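Local coordinates for malate dehydrogenase (Naegleria fowleri, PDB 6UM4), which probably catalyses the reversible, nicotinamide-dependent oxidation of malate to oxaloacetate, as malate dehydrogenases of the lactate/malate dehydrogenase family do, at residues L94-I100 with N126-R132; A174-L180 with V217-A223; V260-V264 with L299-N303. One frame throughout, in Å; residues are numbered along the deposited sequence.

Contact 1 of 3, residues L94-I100 with N126-R132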
# COMPACT_ATOMS: atom_id res chain seq x y z
N LEU A 94 15.34 9.03 -16.74
CA LEU A 94 15.41 8.11 -15.61
C LEU A 94 16.81 8.10 -15.01
O LEU A 94 17.81 8.06 -15.72
CB LEU A 94 15.03 6.69 -16.04
CG LEU A 94 13.56 6.35 -16.26
CD1 LEU A 94 13.40 4.87 -16.52
CD2 LEU A 94 12.72 6.77 -15.06
N ALA A 95 16.86 8.09 -13.68
CA ALA A 95 18.13 7.99 -12.99
C ALA A 95 18.66 6.57 -13.10
O ALA A 95 17.92 5.65 -13.46
CB ALA A 95 17.96 8.38 -11.52
N PRO A 96 19.95 6.36 -12.82
CA PRO A 96 20.45 4.99 -12.72
C PRO A 96 19.80 4.29 -11.54
O PRO A 96 19.36 4.94 -10.58
CB PRO A 96 21.96 5.18 -12.51
CG PRO A 96 22.09 6.57 -11.98
CD PRO A 96 21.02 7.35 -12.66
N PRO A 97 19.67 2.97 -11.60
CA PRO A 97 18.92 2.27 -10.55
C PRO A 97 19.64 2.26 -9.20
O PRO A 97 20.87 2.33 -9.12
CB PRO A 97 18.78 0.85 -11.11
CG PRO A 97 19.90 0.70 -12.06
CD PRO A 97 20.12 2.06 -12.67
N VAL A 98 18.84 2.19 -8.14
CA VAL A 98 19.35 1.95 -6.79
C VAL A 98 18.81 0.61 -6.31
O VAL A 98 17.79 0.11 -6.79
CB VAL A 98 18.96 3.08 -5.81
CG1 VAL A 98 19.45 4.41 -6.32
CG2 VAL A 98 17.43 3.08 -5.62
N THR A 99 19.52 0.02 -5.35
CA THR A 99 19.21 -1.29 -4.79
C THR A 99 18.73 -1.15 -3.34
O THR A 99 19.42 -0.54 -2.52
CB THR A 99 20.45 -2.18 -4.85
OG1 THR A 99 20.80 -2.40 -6.21
CG2 THR A 99 20.21 -3.51 -4.18
N ILE A 100 17.59 -1.76 -3.02
CA ILE A 100 17.01 -1.69 -1.68
C ILE A 100 16.87 -3.11 -1.13
O ILE A 100 16.18 -3.94 -1.72
CB ILE A 100 15.63 -1.00 -1.68
CG1 ILE A 100 15.67 0.32 -2.45
CG2 ILE A 100 15.16 -0.75 -0.25
CD1 ILE A 100 14.32 0.61 -3.16
N ASN A 126 11.00 8.97 -10.86
CA ASN A 126 12.02 8.79 -11.89
C ASN A 126 13.23 8.00 -11.39
O ASN A 126 14.29 8.05 -12.00
CB ASN A 126 12.45 10.15 -12.43
CG ASN A 126 11.34 10.82 -13.24
OD1 ASN A 126 10.77 10.22 -14.15
ND2 ASN A 126 11.01 12.06 -12.88
N GLN A 127 13.07 7.23 -10.31
CA GLN A 127 14.15 6.47 -9.70
C GLN A 127 13.87 4.97 -9.79
O GLN A 127 13.14 4.43 -8.95
CB GLN A 127 14.35 6.88 -8.24
CG GLN A 127 15.44 6.10 -7.52
CD GLN A 127 16.77 6.25 -8.21
OE1 GLN A 127 17.39 7.30 -8.15
NE2 GLN A 127 17.22 5.21 -8.89
N PRO A 128 14.45 4.27 -10.77
CA PRO A 128 14.27 2.81 -10.85
C PRO A 128 14.81 2.10 -9.62
O PRO A 128 15.80 2.52 -9.02
CB PRO A 128 15.07 2.43 -12.10
CG PRO A 128 15.19 3.68 -12.89
CD PRO A 128 15.25 4.79 -11.89
N VAL A 129 14.17 1.00 -9.27
CA VAL A 129 14.51 0.29 -8.04
C VAL A 129 14.74 -1.18 -8.31
O VAL A 129 14.16 -1.78 -9.22
CB VAL A 129 13.43 0.48 -6.95
CG1 VAL A 129 13.35 1.92 -6.56
CG2 VAL A 129 12.07 0.04 -7.48
N LYS A 130 15.65 -1.75 -7.52
CA LYS A 130 15.88 -3.18 -7.43
C LYS A 130 15.67 -3.61 -5.99
O LYS A 130 16.26 -3.02 -5.08
CB LYS A 130 17.29 -3.56 -7.90
CG LYS A 130 17.60 -3.17 -9.34
CD LYS A 130 18.98 -3.61 -9.74
CE LYS A 130 19.30 -3.15 -11.16
NZ LYS A 130 20.57 -3.74 -11.65
N LEU A 131 14.85 -4.63 -5.80
CA LEU A 131 14.52 -5.12 -4.47
C LEU A 131 15.28 -6.41 -4.21
O LEU A 131 15.24 -7.34 -5.01
CB LEU A 131 13.02 -5.37 -4.35
CG LEU A 131 12.11 -4.14 -4.29
CD1 LEU A 131 10.64 -4.56 -4.34
CD2 LEU A 131 12.42 -3.38 -3.04
N ARG A 132 15.99 -6.45 -3.09
CA ARG A 132 16.61 -7.67 -2.61
C ARG A 132 15.88 -8.05 -1.33
O ARG A 132 16.04 -7.39 -0.30
CB ARG A 132 18.11 -7.47 -2.39
CG ARG A 132 18.86 -7.13 -3.69
CD ARG A 132 20.38 -7.02 -3.47
NE ARG A 132 21.03 -8.33 -3.41
CZ ARG A 132 21.41 -9.01 -4.49
NH1 ARG A 132 21.05 -8.59 -5.70
NH2 ARG A 132 22.03 -10.18 -4.36

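Contact 2 of 3, residues A174-L180 with V217-A223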
# COMPACT_ATOMS: atom_id res chain seq x y z
N ALA A 174 23.74 -3.03 -1.74
CA ALA A 174 22.62 -2.27 -1.21
C ALA A 174 22.96 -0.78 -1.14
O ALA A 174 24.04 -0.40 -0.67
CB ALA A 174 22.22 -2.79 0.17
N ASP A 175 22.04 0.04 -1.65
CA ASP A 175 22.08 1.48 -1.41
C ASP A 175 21.20 1.86 -0.24
O ASP A 175 21.43 2.89 0.41
CB ASP A 175 21.60 2.26 -2.64
CG ASP A 175 22.48 2.05 -3.82
OD1 ASP A 175 23.69 2.34 -3.71
OD2 ASP A 175 21.94 1.61 -4.85
N TYR A 176 20.18 1.04 0.02
CA TYR A 176 19.21 1.24 1.07
C TYR A 176 18.90 -0.11 1.70
O TYR A 176 18.89 -1.13 1.02
CB TYR A 176 17.93 1.85 0.51
CG TYR A 176 18.15 3.17 -0.18
CD1 TYR A 176 18.37 4.34 0.56
CD2 TYR A 176 18.17 3.26 -1.54
CE1 TYR A 176 18.58 5.56 -0.07
CE2 TYR A 176 18.38 4.48 -2.19
CZ TYR A 176 18.58 5.62 -1.45
OH TYR A 176 18.80 6.82 -2.10
N ALA A 177 18.65 -0.10 3.00
CA ALA A 177 18.19 -1.30 3.67
C ALA A 177 17.11 -0.93 4.68
O ALA A 177 17.30 -0.02 5.49
CB ALA A 177 19.34 -2.07 4.33
N ILE A 178 15.99 -1.63 4.62
CA ILE A 178 14.90 -1.46 5.57
C ILE A 178 14.77 -2.78 6.33
O ILE A 178 14.51 -3.83 5.73
CB ILE A 178 13.57 -1.08 4.88
CG1 ILE A 178 13.74 0.26 4.17
CG2 ILE A 178 12.43 -0.99 5.90
CD1 ILE A 178 12.55 0.66 3.34
N LEU A 179 15.02 -2.73 7.63
CA LEU A 179 15.16 -3.94 8.43
C LEU A 179 13.89 -4.15 9.23
O LEU A 179 13.72 -3.59 10.31
CB LEU A 179 16.39 -3.84 9.33
CG LEU A 179 17.62 -3.59 8.47
CD1 LEU A 179 18.91 -3.71 9.24
CD2 LEU A 179 17.60 -4.58 7.26
N LEU A 180 12.99 -4.98 8.68
CA LEU A 180 11.73 -5.34 9.32
C LEU A 180 11.86 -6.62 10.12
O LEU A 180 11.13 -6.81 11.10
CB LEU A 180 10.62 -5.53 8.26
CG LEU A 180 10.42 -4.41 7.25
CD1 LEU A 180 9.39 -4.82 6.18
CD2 LEU A 180 9.95 -3.15 7.97
N VAL A 217 25.31 3.56 2.01
CA VAL A 217 24.02 2.91 2.28
C VAL A 217 23.32 3.61 3.45
O VAL A 217 23.95 4.02 4.43
CB VAL A 217 24.22 1.41 2.55
CG1 VAL A 217 25.17 1.21 3.72
CG2 VAL A 217 22.88 0.72 2.81
N LEU A 218 22.01 3.78 3.32
CA LEU A 218 21.17 4.25 4.42
C LEU A 218 20.38 3.06 4.93
O LEU A 218 19.79 2.32 4.13
CB LEU A 218 20.25 5.40 3.99
CG LEU A 218 20.95 6.61 3.36
CD1 LEU A 218 19.93 7.66 2.95
CD2 LEU A 218 22.02 7.22 4.32
N VAL A 219 20.40 2.87 6.25
CA VAL A 219 19.79 1.71 6.90
C VAL A 219 18.71 2.20 7.86
O VAL A 219 18.99 2.99 8.77
CB VAL A 219 20.84 0.88 7.67
CG1 VAL A 219 20.19 -0.35 8.25
CG2 VAL A 219 22.01 0.49 6.78
N LEU A 220 17.50 1.68 7.69
CA LEU A 220 16.38 1.99 8.57
C LEU A 220 16.02 0.73 9.35
O LEU A 220 15.77 -0.32 8.74
CB LEU A 220 15.17 2.51 7.77
CG LEU A 220 13.88 2.63 8.59
CD1 LEU A 220 14.09 3.60 9.76
CD2 LEU A 220 12.72 3.05 7.71
N ILE A 221 16.02 0.82 10.67
CA ILE A 221 15.65 -0.30 11.53
C ILE A 221 14.21 -0.09 11.98
O ILE A 221 13.88 0.93 12.58
CB ILE A 221 16.57 -0.44 12.75
CG1 ILE A 221 17.90 -1.13 12.39
CG2 ILE A 221 15.87 -1.24 13.84
CD1 ILE A 221 18.90 -0.26 11.67
N VAL A 222 13.35 -1.07 11.67
CA VAL A 222 11.96 -1.07 12.10
C VAL A 222 11.73 -2.09 13.21
O VAL A 222 10.98 -1.82 14.15
CB VAL A 222 11.00 -1.35 10.91
CG1 VAL A 222 9.57 -1.51 11.39
CG2 VAL A 222 11.08 -0.22 9.89
N ALA A 223 12.36 -3.25 13.12
CA ALA A 223 12.15 -4.31 14.09
C ALA A 223 12.53 -3.86 15.50
O ALA A 223 13.52 -3.15 15.68
CB ALA A 223 12.97 -5.54 13.71

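Contact 3 of 3, residues V260-V264 with L299-N303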
# COMPACT_ATOMS: atom_id res chain seq x y z
N VAL A 260 -3.37 15.19 17.70
CA VAL A 260 -3.58 16.64 17.68
C VAL A 260 -4.72 17.00 16.74
O VAL A 260 -5.64 17.74 17.09
CB VAL A 260 -2.30 17.36 17.27
CG1 VAL A 260 -2.60 18.83 17.04
CG2 VAL A 260 -1.21 17.17 18.32
N ALA A 261 -4.65 16.51 15.50
CA ALA A 261 -5.64 16.86 14.49
C ALA A 261 -7.04 16.42 14.90
O ALA A 261 -8.01 17.15 14.67
CB ALA A 261 -5.25 16.23 13.15
N ALA A 262 -7.17 15.23 15.48
CA ALA A 262 -8.49 14.79 15.93
C ALA A 262 -9.01 15.65 17.09
O ALA A 262 -10.17 16.05 17.09
CB ALA A 262 -8.44 13.31 16.31
N LYS A 263 -8.15 15.94 18.07
CA LYS A 263 -8.60 16.70 19.24
C LYS A 263 -8.92 18.15 18.88
O LYS A 263 -9.94 18.69 19.32
CB LYS A 263 -7.53 16.65 20.34
CG LYS A 263 -7.95 17.37 21.61
CD LYS A 263 -8.94 16.57 22.44
CE LYS A 263 -9.38 17.39 23.65
NZ LYS A 263 -10.46 16.74 24.43
N VAL A 264 -8.05 18.80 18.11
CA VAL A 264 -8.20 20.21 17.78
C VAL A 264 -9.15 20.41 16.60
O VAL A 264 -9.75 21.48 16.47
CB VAL A 264 -6.81 20.80 17.50
CG1 VAL A 264 -6.89 22.16 16.82
CG2 VAL A 264 -6.03 20.89 18.79
N LEU A 299 -6.90 30.28 23.26
CA LEU A 299 -7.18 29.05 23.99
C LEU A 299 -7.04 27.86 23.06
O LEU A 299 -7.60 27.86 21.96
CB LEU A 299 -8.60 29.08 24.56
CG LEU A 299 -8.84 30.13 25.64
CD1 LEU A 299 -10.23 30.00 26.21
CD2 LEU A 299 -7.79 29.96 26.68
N ASN A 300 -6.25 26.88 23.47
CA ASN A 300 -6.03 25.69 22.67
C ASN A 300 -5.53 24.58 23.58
O ASN A 300 -4.59 24.79 24.35
CB ASN A 300 -5.05 25.96 21.53
CG ASN A 300 -4.99 24.83 20.52
OD1 ASN A 300 -4.52 23.73 20.83
ND2 ASN A 300 -5.57 25.07 19.35
N VAL A 301 -6.13 23.40 23.44
CA VAL A 301 -5.87 22.30 24.36
C VAL A 301 -4.42 21.82 24.36
O VAL A 301 -3.97 21.23 25.36
CB VAL A 301 -6.84 21.13 24.04
CG1 VAL A 301 -6.46 20.47 22.72
CG2 VAL A 301 -6.84 20.11 25.18
N ILE A 302 -3.65 22.05 23.29
CA ILE A 302 -2.27 21.56 23.31
C ILE A 302 -1.37 22.37 24.23
O ILE A 302 -0.21 21.98 24.44
CB ILE A 302 -1.64 21.49 21.90
CG1 ILE A 302 -1.41 22.89 21.31
CG2 ILE A 302 -2.49 20.63 20.94
CD1 ILE A 302 -0.49 22.89 20.10
N ASN A 303 -1.86 23.46 24.80
CA ASN A 303 -1.13 24.16 25.86
C ASN A 303 -1.38 23.53 27.22
O ASN A 303 -0.62 23.79 28.16
CB ASN A 303 -1.56 25.62 25.94
CG ASN A 303 -1.30 26.40 24.66
OD1 ASN A 303 -0.28 26.22 24.01
ND2 ASN A 303 -2.24 27.27 24.30

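Contact 1 of 3, residues L94-I100 with N126-R132
V98, T99 and I100 pair with V129, K130 and L131 as parallel strands whose axes approach to 4.7 Å and cross at -28°. Backbone hydrogen bonds supply the main evidence for this register. V98 N gives to P128 O, K130 N to V98 O, I100 N to K130 O, and R132 N to I100 O. The I100 N to K130 O bond is 2.8 Å long, with 173° at the hydrogen. A95 N reaches N126 O at 3.1 Å, so the two segments are already paired before the strands begin.

One side chain joins this backbone network. Q127 starts with CG anti to its own N (chi1 178°) and bends at chi2, which turns the amide back toward 94-100. Its NE2 gives a bond of 2.7 Å to P96 O and another of 3.0 Å to P128 O, both acceptors lying close to the amide plane. P128 O therefore takes two donors, V98 N and Q127 NE2. The Q127 side chain crosses that of V98 at about a right angle, with NE2 3.5 Å from V98 CG1.

Apolar contacts occupy both faces. On the face of V98, I100, V129 and L131, I100 CD1 meets V129 CG1 at 3.8 Å, and I117 of helix 108-118 packs against I100 and L131. On the face of T99 and K130, the extended lysine chain runs beside the P97 ring, and T99 CG2 lies 3.6 Å from R132 CD. The guanidinium of R132 bonds to D169 O and makes a cation-pi contact with Y162.

P96, P97 and P128 have no amide hydrogen to give; the two N-H groups of Q127 NE2 add bonds where the proline-rich approach supplies few donors.

Contact 2 of 3, residues A174-L180 with V217-A223
L179 O is gripped by two successive amides, V222 N at 2.9 Å and A223 N at 3.1 Å, at the point where strand 218-221 ends. The A223 bond lies in the carbonyl plane, whereas V222 N is tilted 31° from it. Upstream the ladder is regular: L218 N gives to D175 O, A177 N to L218 O, L220 N to A177 O and L179 N to L220 O. The strand axes are 4.8 Å apart and only 9° from parallel.

Side chains pack on both faces of this ladder. On one, Y176 and L218 lie side by side, and L218 CD1 sits at the edge of the ring, near its plane, 3.9 Å from CE1 of Y176. On the other, L179 CD1 comes within 3.7 Å of V219 CG1. Past the strands, L180 CD2 touches V222 CB at 3.6 Å; a CG placed anti to the carbonyl carbon (chi1 -51°) leads the leucine chain alongside V222.

The next shell covers each face with a different helix. M343 of helix 332-348 packs on Y176 and L220, while F202 of helix 191-212 touches L179 and A223. D175, just ahead of Y176, bonds through OD2 to T99 N and through OD1 to N214 ND2, and N229 ND2 bonds to A223 O.

Strand 176-179, helix 191-212 and strand 218-221 form a beta-alpha-beta crossover, and the 3-2-1-4-5-6 strand order places it in the second half of the Rossmann fold of an NAD-binding domain.

Contact 3 of 3, residues V260-V264 with L299-N303
N300 OD1 faces V264 CG2 at 3.8 Å but spends its hydrogen bonding inside its own loop, on I302 N; no hydrogen bond crosses the contact. That bond from I302 N to N300 OD1 is 3.1 Å long, with 172° at the hydrogen and the donor on a carbonyl lone pair, which defines an Asx turn. N303 N bonds to N300 O within the same turn, and residues 301-303 form a short 3-10 segment. The turn presents V301 and I302 to the last turn of helix 250-264.

V264 is the meeting point. Its CG2 lies 4.0 Å from V301 CG1 and 4.1 Å from I302 CG2, so this one methyl reaches both hydrophobic residues of the turn. The asparagine side chain of N300 crosses that of V264 at about a right angle. The V264 and V301 side chains slide past each other, pointing in opposite directions.

K263 uses its aliphatic part. With CG anti to the backbone N (chi1 -177°) and a bend at chi2 (76°), its chain crosses V301 at about a right angle, CG lying 3.6 Å from V301 CG1 and CE 4.0 Å from V301 CG2. One helical turn before V264, V260 CG1 makes a longer contact with I302 CG2 at 4.3 Å.

W307 of helix 305-317 touches K263, V301 and I302, while I293 of strand 292-293 packs against V264, N300 and I302. The contact thus brings together the end of helix 250-264, the loop, strand 292-293 and helix 305-317.

The segments are held to each other by apolar contacts of V260, V264 and the K263 methylenes with V301 and I302, and the 213 Å² buried is modest; OD1 of N300 accepts from I302 N while also lying against V264 CG2.

Contacts 1 and 2 belong to one parallel sheet, in which strands 98-102 and 176-179 are neighbours; their centres lie 15 Å apart. They touch directly: T99 O is 2.8 Å from D175 N and 3.1 Å from Y176 N, both probable hydrogen bonds, and V98 CG2 packs 3.8 Å from Y176 CE2. Contact 1 belongs to the side of the Rossmann sheet with strands 98-102 and 129-134, contact 2 to the side with strands 176-179 and 218-221. Contact 3 lies in the alpha/beta C-terminal domain, with its centre 35 Å from that of contact 2 and 41 Å from that of contact 1; its nearest atoms are about 22 Å and 30 Å away. It does not touch either of them.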